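Branched-chain alpha-ketoacid decarboxylase (Lactococcus lactis, PDB 2VBF) probably decarboxylates branched-chain and aromatic alpha-keto acids to aldehydes, using thiamine diphosphate and a magnesium ion as cofactors. Local coordinates at residues A[224-229]-A[354-359]; A[232-237]-A[258-263]. All coordinates share one frame; numbering follows the deposited sequence.

Interaction 1. Residues A[224-229]-A[354-359]; sequences SLKNAQ and KGIEYE
K226 and I356 bring the two backbones nearest, CA to CA 5.8 Å, where the last turn of helix 212-227 meets an irregular loop of the chain. This is helix-to-loop packing: the helix belongs to the central domain of a thiamine diphosphate enzyme, and the segment 354-359, from the loop that follows helix 343-348, lies beside its end. L225 turns inward from the helix, and its CD1 lies 3.9 Å from CD1 of I356. F251 and L257 also touch L225, so a branched apolar residue suits this buried spot. A long lysine suits position 226 because its methylenes pack on I356 while its ammonium reaches polar partners. Its CG rests 3.8 Å from CG1 of I356, the extended lysine chain passing almost perpendicular to the isoleucine. NZ gives a hydrogen bond to the backbone O of K354 while also forming a salt bridge with E222, one turn back on the helix. G355, with phi at 83°, adopts a conformation that a residue lacking CB reaches easily. Beyond the helix, Q229 meets Y358, whose hydroxyl bonds to the carbonyl of Q361. Y358 CE1 lies 3.7 Å from Q229 O, which sits at the ring edge; a water donates to this same oxygen and to Y358 OH.

Interaction 2. Residues A[232-237]-A[258-263]; sequences VVIAGH and PITTLN
V233 and T260 carry the join between two parallel neighbours of the central-domain sheet, strands linked by a beta-alpha-beta crossover. Three backbone hydrogen bonds hold them. V233 N donates to P258 O at 2.9 Å. V233 O receives the N-H of T260, and A235 N reaches T260 O at 3.1 Å. P258, whose ring nitrogen has no hydrogen to give, still serves as an acceptor at the strand's start. On one face I234 and T260 run alongside each other, their branches directed alike, with I234 CG1 3.7 Å from T260 CG2. The threonine's OG1 bonds to the carbonyl of G278, so its methyl serves the apolar layer while its hydroxyl joins the next strand. On the other face the I259 side chain, with CG1 anti to N (chi1 -177°), sends CD1 to V233 CG1 at 3.9 Å; a small alanine methyl, A235 CB, suffices to meet the same CD1. Beyond this, A235 O and L262 N lie 4.0 Å apart, without a direct bond. Strand 231-235 is bonded on its other side to strand 298-302, while strand 259-261 lies between it and strand 276-279, with F292 and V293 of helix 287-295 packed against P258 and T260.

How the interactions relate
Helix 212-227 and the sheet lie in the central domain, and the centres of the two contacts are about 17 Å apart. The helix leads directly into strand 231-235, so interaction 1 lies at the approach to the sheet and interaction 2 inside it. Helices 237-241 and 245-255 then connect that strand to its parallel neighbour 259-261, a beta-alpha-beta crossover. The segment 354-359 comes much later, after the remaining strands of the sheet, and returns to the end of helix 212-227; in sequence, interaction 2 falls between the two halves of interaction 1. Y358 of this late loop packs on P258, CE2 to CG 3.7 Å. Both are structural packing, remote from the thiamine diphosphate and magnesium sites.

Interaction 1. Residues A[224-229]-A[354-359]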
loop_
_atom_site.group_PDB
_atom_site.type_symbol
_atom_site.label_atom_id
_atom_site.label_comp_id
_atom_site.label_asym_id
_atom_site.label_seq_id
_atom_site.Cartn_x
_atom_site.Cartn_y
_atom_site.Cartn_z
ATOM N N SER A 224 22.023 -35.304 24.022
ATOM C CA SER A 224 22.821 -34.885 22.877
ATOM C C SER A 224 23.842 -33.818 23.250
ATOM O O SER A 224 24.995 -33.873 22.819
ATOM C CB SER A 224 21.916 -34.379 21.756
ATOM O OG SER A 224 21.041 -35.402 21.322
ATOM N N LEU A 225 23.420 -32.847 24.055
ATOM C CA LEU A 225 24.307 -31.751 24.435
ATOM C C LEU A 225 25.451 -32.228 25.328
ATOM O O LEU A 225 26.579 -31.775 25.180
ATOM C CB LEU A 225 23.527 -30.617 25.121
ATOM C CG LEU A 225 22.695 -29.741 24.185
ATOM C CD1 LEU A 225 21.767 -28.825 24.984
ATOM C CD2 LEU A 225 23.606 -28.944 23.211
ATOM N N LYS A 226 25.150 -33.137 26.250
ATOM C CA LYS A 226 26.151 -33.628 27.201
ATOM C C LYS A 226 27.138 -34.591 26.556
ATOM O O LYS A 226 28.286 -34.657 26.983
ATOM C CB LYS A 226 25.475 -34.272 28.414
ATOM C CG LYS A 226 24.789 -33.259 29.314
ATOM C CD LYS A 226 24.006 -33.913 30.442
ATOM C CE LYS A 226 23.706 -32.914 31.565
ATOM N NZ LYS A 226 22.775 -33.475 32.587
ATOM N N ASN A 227 26.698 -35.311 25.523
ATOM C CA ASN A 227 27.566 -36.222 24.775
ATOM C C ASN A 227 28.359 -35.545 23.651
ATOM O O ASN A 227 29.337 -36.106 23.154
ATOM C CB ASN A 227 26.746 -37.382 24.197
ATOM C CG ASN A 227 26.191 -38.312 25.272
ATOM O OD1 ASN A 227 26.573 -38.233 26.441
ATOM N ND2 ASN A 227 25.285 -39.201 24.874
ATOM N N ALA A 228 27.946 -34.344 23.244
ATOM C CA ALA A 228 28.587 -33.666 22.120
ATOM C C ALA A 228 29.954 -33.102 22.503
ATOM O O ALA A 228 30.110 -32.534 23.576
ATOM C CB ALA A 228 27.686 -32.545 21.587
ATOM N N GLN A 229 30.932 -33.280 21.618
ATOM C CA GLN A 229 32.265 -32.702 21.767
ATOM C C GLN A 229 32.315 -31.299 21.153
ATOM O O GLN A 229 33.150 -30.477 21.524
ATOM C CB GLN A 229 33.310 -33.587 21.071
ATOM C CG GLN A 229 33.311 -35.058 21.505
ATOM C CD GLN A 229 34.475 -35.849 20.907
ATOM O OE1 GLN A 229 34.535 -36.077 19.694
ATOM N NE2 GLN A 229 35.401 -36.275 21.761
ATOM N N LYS A 354 20.341 -29.203 33.713
ATOM C CA LYS A 354 21.490 -28.930 34.544
ATOM C C LYS A 354 22.696 -29.741 34.089
ATOM O O LYS A 354 22.563 -30.797 33.466
ATOM C CB LYS A 354 21.159 -29.266 36.002
ATOM C CG LYS A 354 20.066 -28.393 36.606
ATOM C CD LYS A 354 20.563 -26.972 36.818
ATOM C CE LYS A 354 19.462 -26.025 37.196
ATOM N NZ LYS A 354 20.002 -24.662 37.376
ATOM N N GLY A 355 23.877 -29.233 34.403
ATOM C CA GLY A 355 25.101 -29.966 34.198
ATOM C C GLY A 355 25.667 -29.909 32.796
ATOM O O GLY A 355 26.633 -30.597 32.516
ATOM N N ILE A 356 25.075 -29.085 31.932
ATOM C CA ILE A 356 25.599 -28.887 30.583
ATOM C C ILE A 356 26.633 -27.774 30.614
ATOM O O ILE A 356 26.323 -26.640 30.995
ATOM C CB ILE A 356 24.486 -28.548 29.559
ATOM C CG1 ILE A 356 23.447 -29.673 29.501
ATOM C CG2 ILE A 356 25.101 -28.323 28.181
ATOM C CD1 ILE A 356 22.129 -29.282 28.858
ATOM N N GLU A 357 27.858 -28.097 30.209
ATOM C CA GLU A 357 28.939 -27.131 30.189
ATOM C C GLU A 357 29.912 -27.432 29.048
ATOM O O GLU A 357 30.637 -28.430 29.078
ATOM C CB GLU A 357 29.668 -27.118 31.535
ATOM C CG GLU A 357 30.672 -25.987 31.672
ATOM C CD GLU A 357 31.458 -26.042 32.976
ATOM O OE1 GLU A 357 30.985 -26.674 33.954
ATOM O OE2 GLU A 357 32.555 -25.446 33.009
ATOM N N TYR A 358 29.908 -26.572 28.031
ATOM C CA TYR A 358 30.862 -26.673 26.932
ATOM C C TYR A 358 32.253 -26.259 27.421
ATOM O O TYR A 358 32.409 -25.185 27.998
ATOM C CB TYR A 358 30.438 -25.784 25.767
ATOM C CG TYR A 358 31.382 -25.827 24.593
ATOM C CD1 TYR A 358 31.522 -26.981 23.821
ATOM C CD2 TYR A 358 32.137 -24.716 24.247
ATOM C CE1 TYR A 358 32.394 -27.020 22.742
ATOM C CE2 TYR A 358 33.003 -24.746 23.175
ATOM C CZ TYR A 358 33.124 -25.893 22.423
ATOM O OH TYR A 358 33.995 -25.878 21.357
ATOM N N GLU A 359 33.255 -27.102 27.168
ATOM C CA GLU A 359 34.621 -26.867 27.643
ATOM C C GLU A 359 35.636 -26.640 26.513
ATOM O O GLU A 359 36.839 -26.578 26.759
ATOM C CB GLU A 359 35.073 -28.059 28.502
ATOM C CG GLU A 359 34.213 -28.289 29.738
ATOM C CD GLU A 359 34.641 -29.520 30.529
ATOM O OE1 GLU A 359 34.378 -30.656 30.073
ATOM O OE2 GLU A 359 35.236 -29.347 31.612
HETATM O O HOH W 1 35.333 -28.503 20.115
#

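Interaction 2. Residues A[232-237]-A[258-263]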
loop_
_atom_site.group_PDB
_atom_site.type_symbol
_atom_site.label_atom_id
_atom_site.label_comp_id
_atom_site.label_asym_id
_atom_site.label_seq_id
_atom_site.Cartn_x
_atom_site.Cartn_y
_atom_site.Cartn_z
ATOM N N VAL A 232 26.619 -27.008 18.511
ATOM C CA VAL A 232 26.332 -25.633 18.119
ATOM C C VAL A 232 24.819 -25.420 18.173
ATOM O O VAL A 232 24.029 -26.299 17.802
ATOM C CB VAL A 232 26.913 -25.278 16.717
ATOM C CG1 VAL A 232 26.146 -25.983 15.608
ATOM C CG2 VAL A 232 26.906 -23.738 16.488
ATOM N N VAL A 233 24.425 -24.265 18.706
ATOM C CA VAL A 233 23.031 -23.842 18.724
ATOM C C VAL A 233 22.847 -22.831 17.598
ATOM O O VAL A 233 23.697 -21.966 17.388
ATOM C CB VAL A 233 22.657 -23.188 20.065
ATOM C CG1 VAL A 233 21.163 -22.792 20.085
ATOM C CG2 VAL A 233 22.980 -24.124 21.214
ATOM N N ILE A 234 21.759 -22.958 16.847
ATOM C CA ILE A 234 21.400 -21.944 15.866
ATOM C C ILE A 234 20.027 -21.390 16.272
ATOM O O ILE A 234 19.050 -22.140 16.337
ATOM C CB ILE A 234 21.356 -22.501 14.411
ATOM C CG1 ILE A 234 22.626 -23.300 14.084
ATOM C CG2 ILE A 234 21.133 -21.352 13.408
ATOM C CD1 ILE A 234 22.658 -23.864 12.664
ATOM N N ALA A 235 19.961 -20.093 16.583
ATOM C CA ALA A 235 18.701 -19.446 16.969
ATOM C C ALA A 235 18.168 -18.621 15.794
ATOM O O ALA A 235 18.942 -18.038 15.034
ATOM C CB ALA A 235 18.887 -18.575 18.195
ATOM N N GLY A 236 16.844 -18.586 15.649
ATOM C CA GLY A 236 16.204 -17.894 14.539
ATOM C C GLY A 236 15.046 -17.005 14.946
ATOM O O GLY A 236 14.825 -16.739 16.134
ATOM N N HIS A 237 14.299 -16.565 13.933
ATOM C CA HIS A 237 13.334 -15.497 14.095
ATOM C C HIS A 237 12.185 -15.888 15.008
ATOM O O HIS A 237 11.603 -15.022 15.627
ATOM C CB HIS A 237 12.796 -15.023 12.736
ATOM C CG HIS A 237 11.904 -16.015 12.059
ATOM N ND1 HIS A 237 12.389 -17.161 11.469
ATOM C CD2 HIS A 237 10.560 -16.042 11.893
ATOM C CE1 HIS A 237 11.386 -17.843 10.954
ATOM N NE2 HIS A 237 10.262 -17.188 11.198
ATOM N N PRO A 258 28.437 -22.968 22.114
ATOM C CA PRO A 258 28.597 -22.140 20.916
ATOM C C PRO A 258 27.238 -21.846 20.277
ATOM O O PRO A 258 26.370 -22.721 20.247
ATOM C CB PRO A 258 29.463 -23.012 19.989
ATOM C CG PRO A 258 30.140 -23.978 20.902
ATOM C CD PRO A 258 29.183 -24.233 22.010
ATOM N N ILE A 259 27.059 -20.612 19.817
ATOM C CA ILE A 259 25.801 -20.207 19.184
ATOM C C ILE A 259 26.018 -19.258 18.008
ATOM O O ILE A 259 26.893 -18.386 18.025
ATOM C CB ILE A 259 24.803 -19.570 20.205
ATOM C CG1 ILE A 259 23.461 -19.219 19.524
ATOM C CG2 ILE A 259 25.402 -18.322 20.862
ATOM C CD1 ILE A 259 22.288 -19.123 20.467
ATOM N N THR A 260 25.200 -19.474 16.985
ATOM C CA THR A 260 25.135 -18.621 15.817
ATOM C C THR A 260 23.658 -18.320 15.539
ATOM O O THR A 260 22.774 -18.970 16.094
ATOM C CB THR A 260 25.833 -19.304 14.605
ATOM O OG1 THR A 260 25.869 -18.411 13.489
ATOM C CG2 THR A 260 25.163 -20.627 14.219
ATOM N N THR A 261 23.406 -17.289 14.739
ATOM C CA THR A 261 22.092 -17.052 14.152
ATOM C C THR A 261 22.268 -16.829 12.659
ATOM O O THR A 261 23.365 -16.517 12.177
ATOM C CB THR A 261 21.354 -15.823 14.766
ATOM O OG1 THR A 261 21.917 -14.604 14.258
ATOM C CG2 THR A 261 21.440 -15.828 16.294
ATOM N N LEU A 262 21.183 -16.996 11.918
ATOM C CA LEU A 262 21.138 -16.517 10.537
ATOM C C LEU A 262 20.929 -15.005 10.599
ATOM O O LEU A 262 20.697 -14.435 11.675
ATOM C CB LEU A 262 19.984 -17.175 9.770
ATOM C CG LEU A 262 19.872 -18.701 9.795
ATOM C CD1 LEU A 262 18.731 -19.132 8.882
ATOM C CD2 LEU A 262 21.169 -19.366 9.391
ATOM N N ASN A 263 20.960 -14.340 9.449
ATOM C CA ASN A 263 20.562 -12.932 9.414
ATOM C C ASN A 263 19.027 -12.771 9.536
ATOM O O ASN A 263 18.540 -11.673 9.805
ATOM C CB ASN A 263 21.146 -12.208 8.194
ATOM C CG ASN A 263 20.640 -12.754 6.867
ATOM O OD1 ASN A 263 19.488 -13.182 6.747
ATOM N ND2 ASN A 263 21.501 -12.716 5.856
HETATM O O HOH W 2 18.670 -17.526 12.659
#